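Local atomic coordinates of MOR (Lactococcus phage TP901-1, PDB entry 6TRI), a protein that probably serves as the modulator of repression in the phage's switch between lysis and lysogeny, and is bound here to the chain of another protein. Residues V35-L39 against N40-T44; W45-D48 against E49-A53; P61-I64 against P65-F69. All blocks are in the same frame, centred on the assembly; numbering follows the deposited sequence.

Overall arrangement
Three local turns follow one another along this small all-helical chain. Contact 1 finishes helix 32-39, contact 2 opens helix 47-57, and contact 3 makes up the short helix 64-68 with the turn before it. The centres of contacts 1 and 2 lie about 12 Å apart, as do those of contacts 2 and 3, while contacts 1 and 3 are about 17 Å apart and do not touch. Contact 2 is thus the middle member: Glu49 bridges to Lys38 and Trp45 packs on Leu39 of contact 1, and Ile50 and Ala53 pack on Phe68 of contact 3. Contacts 2 and 3 each place several residues against the bound partner protein, contact 1 only Thr44.

Contact 1. Residues V35-L39 against N40-T44; sequences VSLKL and NDKVT
Residues 37-42 form a Schellman motif, the C-terminal cap of helix 32-39, at the protein surface; Val43 and Thr44 continue the contact into the loop. The carbonyl O of Leu37 receives two N-H groups: Lys42 N at 2.8 Å lies nearly along the C=O axis, whereas Val43 N at 3.0 Å comes from above the carbonyl plane. Asp41 N closes the inner loop on Lys38 O at 3.2 Å. Asp41 takes the left-handed conformation (phi 56°), which aspartate tolerates better than most residues with a side chain. Apolar groups meet beside the turn, with Val43 CG2 lying 3.8 Å from Leu37 CB and the aliphatic stem of Lys42 placing CD 3.6 Å from Leu37 CD2. A long, flexible side chain suits Lys38: it bends at the last torsion (chi4 -64°), which brings Lys38 NZ to 2.8 Å from Thr44 O and ties the helix to the departing loop. That ammonium also forms a salt bridge with Glu49. Helices 21-28 and 32-39 are consistent with a helix-turn-helix pair; Val35 and Ser36 touch helix 21-28, and Leu39 packs against Leu10, Leu11 and Ile14 of helix 8-17.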
loop_
_atom_site.group_PDB
_atom_site.type_symbol
_atom_site.label_atom_id
_atom_site.label_comp_id
_atom_site.label_asym_id
_atom_site.label_seq_id
_atom_site.Cartn_x
_atom_site.Cartn_y
_atom_site.Cartn_z
ATOM N N VAL B 35 0.987 15.203 -6.382
ATOM C CA VAL B 35 -0.159 14.375 -6.735
ATOM C C VAL B 35 -0.067 13.912 -8.185
ATOM O O VAL B 35 -0.350 12.755 -8.500
ATOM C CB VAL B 35 -1.478 15.132 -6.517
ATOM C CG1 VAL B 35 -2.659 14.286 -6.954
ATOM C CG2 VAL B 35 -1.616 15.516 -5.056
ATOM N N SER B 36 0.345 14.821 -9.062
ATOM C CA SER B 36 0.511 14.502 -10.475
ATOM C C SER B 36 1.511 13.371 -10.706
ATOM O O SER B 36 1.251 12.453 -11.484
ATOM C CB SER B 36 0.954 15.740 -11.250
ATOM O OG SER B 36 1.312 15.390 -12.573
ATOM N N LEU B 37 2.654 13.444 -10.030
ATOM C CA LEU B 37 3.699 12.435 -10.182
ATOM C C LEU B 37 3.257 11.070 -9.655
ATOM O O LEU B 37 3.741 10.033 -10.108
ATOM C CB LEU B 37 4.979 12.876 -9.465
ATOM C CG LEU B 37 5.724 14.095 -10.013
ATOM C CD1 LEU B 37 6.866 14.462 -9.086
ATOM C CD2 LEU B 37 6.241 13.822 -11.412
ATOM N N LYS B 38 2.340 11.072 -8.694
ATOM C CA LYS B 38 1.856 9.820 -8.124
ATOM C C LYS B 38 0.751 9.209 -8.978
ATOM O O LYS B 38 0.719 7.996 -9.184
ATOM C CB LYS B 38 1.369 10.041 -6.692
ATOM C CG LYS B 38 2.501 10.327 -5.726
ATOM C CD LYS B 38 1.996 10.763 -4.367
ATOM C CE LYS B 38 3.158 11.139 -3.462
ATOM N NZ LYS B 38 4.041 9.979 -3.168
ATOM N N LEU B 39 -0.144 10.050 -9.487
ATOM C CA LEU B 39 -1.222 9.576 -10.348
ATOM C C LEU B 39 -0.687 9.142 -11.705
ATOM O O LEU B 39 -1.357 8.422 -12.446
ATOM C CB LEU B 39 -2.288 10.656 -10.526
ATOM C CG LEU B 39 -3.062 11.038 -9.265
ATOM C CD1 LEU B 39 -4.074 12.134 -9.565
ATOM C CD2 LEU B 39 -3.749 9.818 -8.685
ATOM N N ASN B 40 0.520 9.589 -12.031
ATOM C CA ASN B 40 1.150 9.227 -13.292
ATOM C C ASN B 40 2.269 8.217 -13.079
ATOM O O ASN B 40 3.138 8.044 -13.933
ATOM C CB ASN B 40 1.673 10.474 -14.002
ATOM C CG ASN B 40 0.552 11.372 -14.493
ATOM O OD1 ASN B 40 0.065 11.218 -15.612
ATOM N ND2 ASN B 40 0.126 12.306 -13.649
ATOM N N ASP B 41 2.230 7.566 -11.920
ATOM C CA ASP B 41 3.089 6.427 -11.608
ATOM C C ASP B 41 4.584 6.721 -11.758
ATOM O O ASP B 41 5.364 5.844 -12.128
ATOM C CB ASP B 41 2.706 5.234 -12.488
ATOM C CG ASP B 41 3.038 3.905 -11.846
ATOM O OD1 ASP B 41 2.739 3.730 -10.645
ATOM O OD2 ASP B 41 3.605 3.038 -12.538
ATOM N N LYS B 42 4.981 7.956 -11.474
ATOM C CA LYS B 42 6.395 8.308 -11.450
ATOM C C LYS B 42 6.941 8.188 -10.030
ATOM O O LYS B 42 8.113 7.876 -9.824
ATOM C CB LYS B 42 6.617 9.722 -11.984
ATOM C CG LYS B 42 6.364 9.881 -13.475
ATOM C CD LYS B 42 6.802 11.258 -13.947
ATOM C CE LYS B 42 6.567 11.447 -15.434
ATOM N NZ LYS B 42 7.023 12.792 -15.884
ATOM N N VAL B 43 6.075 8.448 -9.056
ATOM C CA VAL B 43 6.442 8.358 -7.648
ATOM C C VAL B 43 5.450 7.477 -6.904
ATOM O O VAL B 43 4.238 7.656 -7.021
ATOM C CB VAL B 43 6.495 9.747 -6.981
ATOM C CG1 VAL B 43 6.835 9.616 -5.508
ATOM C CG2 VAL B 43 7.506 10.636 -7.685
ATOM N N THR B 44 5.972 6.522 -6.144
ATOM C CA THR B 44 5.139 5.591 -5.396
ATOM C C THR B 44 4.336 6.307 -4.310
ATOM O O THR B 44 4.743 7.357 -3.814
ATOM C CB THR B 44 5.990 4.478 -4.760
ATOM O OG1 THR B 44 5.139 3.565 -4.057
ATOM C CG2 THR B 44 7.008 5.064 -3.794
HETATM O O HOH W 1 2.038 6.044 -8.463
#

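Contact 2. Residues W45-D48 against E49-A53; sequences WKDD and EILKA
Glu49 reaches back along the first turn of helix 47-57 to grip the backbone of Lys46, its OE1 accepting Lys46 N at 2.8 Å in a nearly straight bond (167° at the hydrogen). The donor comes from above the carboxylate plane, and the same OE1 takes the ammonium of Lys38, so two donors hold one oxygen of the buried Glu49. CG of Glu49 stands anti to its carbonyl carbon (chi1 -67°), which sends the extended chain back toward the N-cap. This is one half of a capping box: the N3 glutamate accepts the N-H of the N-cap residue, while Lys46 has no side-chain acceptor for the N-H of Glu49. Lys46 O instead takes weak bonds from Glu49 N and from Ile50 N, the latter at 3.3 Å. Asp48 O accepts Lys52 N at 3.0 Å. Asp47, Asp48 and Glu49 suit a helix start, where they probably interact favourably with its dipole; Asp48 OD1 also has a long salt bridge to Lys46 NZ, 3.9 Å. The Trp45 ring meets Glu49 CB at its edge, CE3 to CB 3.8 Å, and Trp45 N donates to a polar side chain of the partner protein. Lys52 NZ finds its acceptor in Ala27 O.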
loop_
_atom_site.group_PDB
_atom_site.type_symbol
_atom_site.label_atom_id
_atom_site.label_comp_id
_atom_site.label_asym_id
_atom_site.label_seq_id
_atom_site.Cartn_x
_atom_site.Cartn_y
_atom_site.Cartn_z
ATOM N N TRP B 45 3.186 5.739 -3.957
ATOM C CA TRP B 45 2.341 6.290 -2.899
ATOM C C TRP B 45 2.877 5.946 -1.513
ATOM O O TRP B 45 3.264 4.806 -1.254
ATOM C CB TRP B 45 0.905 5.774 -3.031
ATOM C CG TRP B 45 0.127 6.388 -4.153
ATOM C CD1 TRP B 45 0.207 6.071 -5.477
ATOM C CD2 TRP B 45 -0.865 7.414 -4.044
ATOM N NE1 TRP B 45 -0.667 6.844 -6.202
ATOM C CE2 TRP B 45 -1.337 7.676 -5.346
ATOM C CE3 TRP B 45 -1.396 8.140 -2.973
ATOM C CZ2 TRP B 45 -2.315 8.634 -5.605
ATOM C CZ3 TRP B 45 -2.366 9.090 -3.233
ATOM C CH2 TRP B 45 -2.816 9.329 -4.538
ATOM N N LYS B 46 2.894 6.931 -0.622
ATOM C CA LYS B 46 3.282 6.690 0.760
ATOM C C LYS B 46 2.149 5.996 1.505
ATOM O O LYS B 46 0.998 6.017 1.062
ATOM C CB LYS B 46 3.659 7.998 1.460
ATOM C CG LYS B 46 4.858 8.706 0.853
ATOM C CD LYS B 46 5.169 9.999 1.591
ATOM C CE LYS B 46 5.588 9.739 3.026
ATOM N NZ LYS B 46 5.919 11.005 3.732
ATOM N N ASP B 47 2.487 5.380 2.632
ATOM C CA ASP B 47 1.517 4.684 3.467
ATOM C C ASP B 47 0.394 5.619 3.911
ATOM O O ASP B 47 -0.786 5.312 3.741
ATOM C CB ASP B 47 2.219 4.072 4.684
ATOM C CG ASP B 47 1.271 3.310 5.589
ATOM O OD1 ASP B 47 1.006 2.122 5.311
ATOM O OD2 ASP B 47 0.800 3.897 6.587
ATOM N N ASP B 48 0.773 6.768 4.460
ATOM C CA ASP B 48 -0.186 7.727 4.997
ATOM C C ASP B 48 -1.041 8.388 3.916
ATOM O O ASP B 48 -2.178 8.785 4.173
ATOM C CB ASP B 48 0.544 8.805 5.804
ATOM C CG ASP B 48 1.576 9.553 4.980
ATOM O OD1 ASP B 48 2.766 9.176 5.026
ATOM O OD2 ASP B 48 1.193 10.519 4.283
ATOM N N GLU B 49 -0.495 8.513 2.712
ATOM C CA GLU B 49 -1.219 9.152 1.615
ATOM C C GLU B 49 -2.395 8.300 1.159
ATOM O O GLU B 49 -3.468 8.822 0.861
ATOM C CB GLU B 49 -0.280 9.432 0.441
ATOM C CG GLU B 49 0.779 10.480 0.740
ATOM C CD GLU B 49 1.902 10.482 -0.278
ATOM O OE1 GLU B 49 1.989 9.518 -1.068
ATOM O OE2 GLU B 49 2.697 11.448 -0.286
ATOM N N ILE B 50 -2.196 6.988 1.110
ATOM C CA ILE B 50 -3.264 6.081 0.712
ATOM C C ILE B 50 -4.397 6.108 1.735
ATOM O O ILE B 50 -5.570 6.171 1.372
ATOM C CB ILE B 50 -2.748 4.638 0.540
ATOM C CG1 ILE B 50 -1.722 4.576 -0.596
ATOM C CG2 ILE B 50 -3.903 3.685 0.268
ATOM C CD1 ILE B 50 -1.223 3.179 -0.898
ATOM N N LEU B 51 -4.039 6.083 3.015
ATOM C CA LEU B 51 -5.033 6.132 4.080
ATOM C C LEU B 51 -5.832 7.431 4.037
ATOM O O LEU B 51 -7.034 7.433 4.293
ATOM C CB LEU B 51 -4.370 5.974 5.450
ATOM C CG LEU B 51 -4.228 4.551 5.997
ATOM C CD1 LEU B 51 -3.333 3.699 5.107
ATOM C CD2 LEU B 51 -3.705 4.576 7.424
ATOM N N LYS B 52 -5.164 8.535 3.712
ATOM C CA LYS B 52 -5.839 9.825 3.655
ATOM C C LYS B 52 -6.748 9.893 2.434
ATOM O O LYS B 52 -7.838 10.461 2.492
ATOM C CB LYS B 52 -4.826 10.972 3.635
ATOM C CG LYS B 52 -5.382 12.286 4.166
ATOM C CD LYS B 52 -4.303 13.354 4.266
ATOM C CE LYS B 52 -4.851 14.648 4.860
ATOM N NZ LYS B 52 -6.262 14.913 4.456
ATOM N N ALA B 53 -6.294 9.304 1.333
ATOM C CA ALA B 53 -7.096 9.222 0.119
ATOM C C ALA B 53 -8.395 8.460 0.374
ATOM O O ALA B 53 -9.446 8.810 -0.162
ATOM C CB ALA B 53 -6.300 8.562 -0.995
#

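Contact 3. Residues P61-I64 against P65-F69; sequences PQDI and PKYFF
Phe68 and Phe69 both turn a ring edge to Ile64 O, their CD2 atoms at 3.7 and 3.6 Å from it respectively, and Ile64 CG2 lies in the plane of the Phe69 ring, 3.6 Å from its CE2. The Tyr67 ring rests its CE2 3.6 Å from Asp63 CB, with Ile64 N near its edge. The backbone here is a 3-10 turn, 61-63, running into the short, weakly bonded helix 64-68. Ile64 O takes two N-H groups: Phe68 N at 3.0 Å lies close to the line of the carbonyl, as in an alpha-helical step, while Tyr67 N at 3.1 Å approaches from above the carbonyl plane. Asp63 O accepts Lys66 N at 2.9 Å, a three-residue step, and a weak bond from Tyr67 N. Proline suits position 65, near the start of a helix, where a missing N-H costs little. Apolar residues suit the inner side: Ile64 packs on Val54 and Phe68 on Ile50 and Ala53, all of helix 47-57, and Phe68 meets the Trp45 ring edge-to-face. Tyr67 lies against helix 8-17, and Phe68 O bonds to a polar side chain of the partner protein. The pre-proline geometry holds Ile64 CB close to the ring, 3.5 Å from Pro65 CD.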
loop_
_atom_site.group_PDB
_atom_site.type_symbol
_atom_site.label_atom_id
_atom_site.label_comp_id
_atom_site.label_asym_id
_atom_site.label_seq_id
_atom_site.Cartn_x
_atom_site.Cartn_y
_atom_site.Cartn_z
ATOM N N PRO B 61 -12.726 0.425 2.124
ATOM C CA PRO B 61 -11.398 -0.147 2.371
ATOM C C PRO B 61 -11.149 -1.459 1.633
ATOM O O PRO B 61 -10.008 -1.754 1.290
ATOM C CB PRO B 61 -11.397 -0.372 3.883
ATOM C CG PRO B 61 -12.309 0.673 4.405
ATOM C CD PRO B 61 -13.397 0.811 3.377
ATOM N N GLN B 62 -12.202 -2.230 1.381
ATOM C CA GLN B 62 -12.053 -3.505 0.691
ATOM C C GLN B 62 -11.780 -3.313 -0.800
ATOM O O GLN B 62 -11.356 -4.244 -1.485
ATOM C CB GLN B 62 -13.299 -4.363 0.892
ATOM C CG GLN B 62 -13.706 -4.497 2.347
ATOM C CD GLN B 62 -14.864 -5.449 2.543
ATOM O OE1 GLN B 62 -14.959 -6.477 1.874
ATOM N NE2 GLN B 62 -15.755 -5.109 3.466
ATOM N N ASP B 63 -12.016 -2.101 -1.293
ATOM C CA ASP B 63 -11.807 -1.788 -2.703
ATOM C C ASP B 63 -10.406 -1.244 -2.962
ATOM O O ASP B 63 -10.033 -0.991 -4.108
ATOM C CB ASP B 63 -12.844 -0.775 -3.189
ATOM C CG ASP B 63 -14.240 -1.358 -3.273
ATOM O OD1 ASP B 63 -14.367 -2.574 -3.526
ATOM O OD2 ASP B 63 -15.213 -0.595 -3.091
ATOM N N ILE B 64 -9.639 -1.064 -1.892
ATOM C CA ILE B 64 -8.295 -0.497 -1.986
ATOM C C ILE B 64 -7.353 -1.247 -2.946
ATOM O O ILE B 64 -6.608 -0.604 -3.691
ATOM C CB ILE B 64 -7.645 -0.408 -0.587
ATOM C CG1 ILE B 64 -8.317 0.695 0.228
ATOM C CG2 ILE B 64 -6.155 -0.128 -0.693
ATOM C CD1 ILE B 64 -7.729 0.874 1.599
ATOM N N PRO B 65 -7.379 -2.598 -2.953
ATOM C CA PRO B 65 -6.535 -3.272 -3.951
ATOM C C PRO B 65 -6.866 -2.902 -5.401
ATOM O O PRO B 65 -5.989 -2.963 -6.264
ATOM C CB PRO B 65 -6.821 -4.756 -3.701
ATOM C CG PRO B 65 -7.183 -4.821 -2.267
ATOM C CD PRO B 65 -7.960 -3.564 -2.001
ATOM N N LYS B 66 -8.110 -2.515 -5.660
ATOM C CA LYS B 66 -8.526 -2.182 -7.015
ATOM C C LYS B 66 -8.217 -0.729 -7.360
ATOM O O LYS B 66 -8.185 -0.353 -8.533
ATOM C CB LYS B 66 -10.018 -2.456 -7.196
ATOM C CG LYS B 66 -10.352 -3.161 -8.500
ATOM C CD LYS B 66 -9.598 -4.480 -8.612
ATOM C CE LYS B 66 -9.457 -4.922 -10.060
ATOM N NZ LYS B 66 -8.241 -5.756 -10.276
ATOM N N TYR B 67 -7.981 0.084 -6.337
ATOM C CA TYR B 67 -7.728 1.505 -6.546
ATOM C C TYR B 67 -6.240 1.843 -6.616
ATOM O O TYR B 67 -5.833 2.699 -7.401
ATOM C CB TYR B 67 -8.390 2.329 -5.440
ATOM C CG TYR B 67 -9.863 2.583 -5.661
ATOM C CD1 TYR B 67 -10.294 3.437 -6.665
ATOM C CD2 TYR B 67 -10.823 1.980 -4.859
ATOM C CE1 TYR B 67 -11.638 3.676 -6.875
ATOM C CE2 TYR B 67 -12.174 2.215 -5.060
ATOM C CZ TYR B 67 -12.574 3.065 -6.070
ATOM O OH TYR B 67 -13.912 3.308 -6.280
ATOM N N PHE B 68 -5.430 1.173 -5.801
ATOM C CA PHE B 68 -4.021 1.534 -5.675
ATOM C C PHE B 68 -3.064 0.404 -6.046
ATOM O O PHE B 68 -1.867 0.633 -6.212
ATOM C CB PHE B 68 -3.723 1.997 -4.246
ATOM C CG PHE B 68 -4.541 3.177 -3.805
ATOM C CD1 PHE B 68 -4.087 4.468 -4.014
ATOM C CD2 PHE B 68 -5.760 2.996 -3.174
ATOM C CE1 PHE B 68 -4.837 5.557 -3.609
ATOM C CE2 PHE B 68 -6.515 4.080 -2.768
ATOM C CZ PHE B 68 -6.054 5.362 -2.986
ATOM N N PHE B 69 -3.582 -0.812 -6.178
ATOM C CA PHE B 69 -2.710 -1.961 -6.398
ATOM C C PHE B 69 -3.120 -2.795 -7.607
ATOM O O PHE B 69 -2.954 -4.013 -7.618
ATOM C CB PHE B 69 -2.674 -2.828 -5.139
ATOM C CG PHE B 69 -2.247 -2.079 -3.910
ATOM C CD1 PHE B 69 -0.905 -1.951 -3.593
ATOM C CD2 PHE B 69 -3.187 -1.486 -3.083
ATOM C CE1 PHE B 69 -0.507 -1.254 -2.467
ATOM C CE2 PHE B 69 -2.796 -0.787 -1.957
ATOM C CZ PHE B 69 -1.454 -0.671 -1.648
#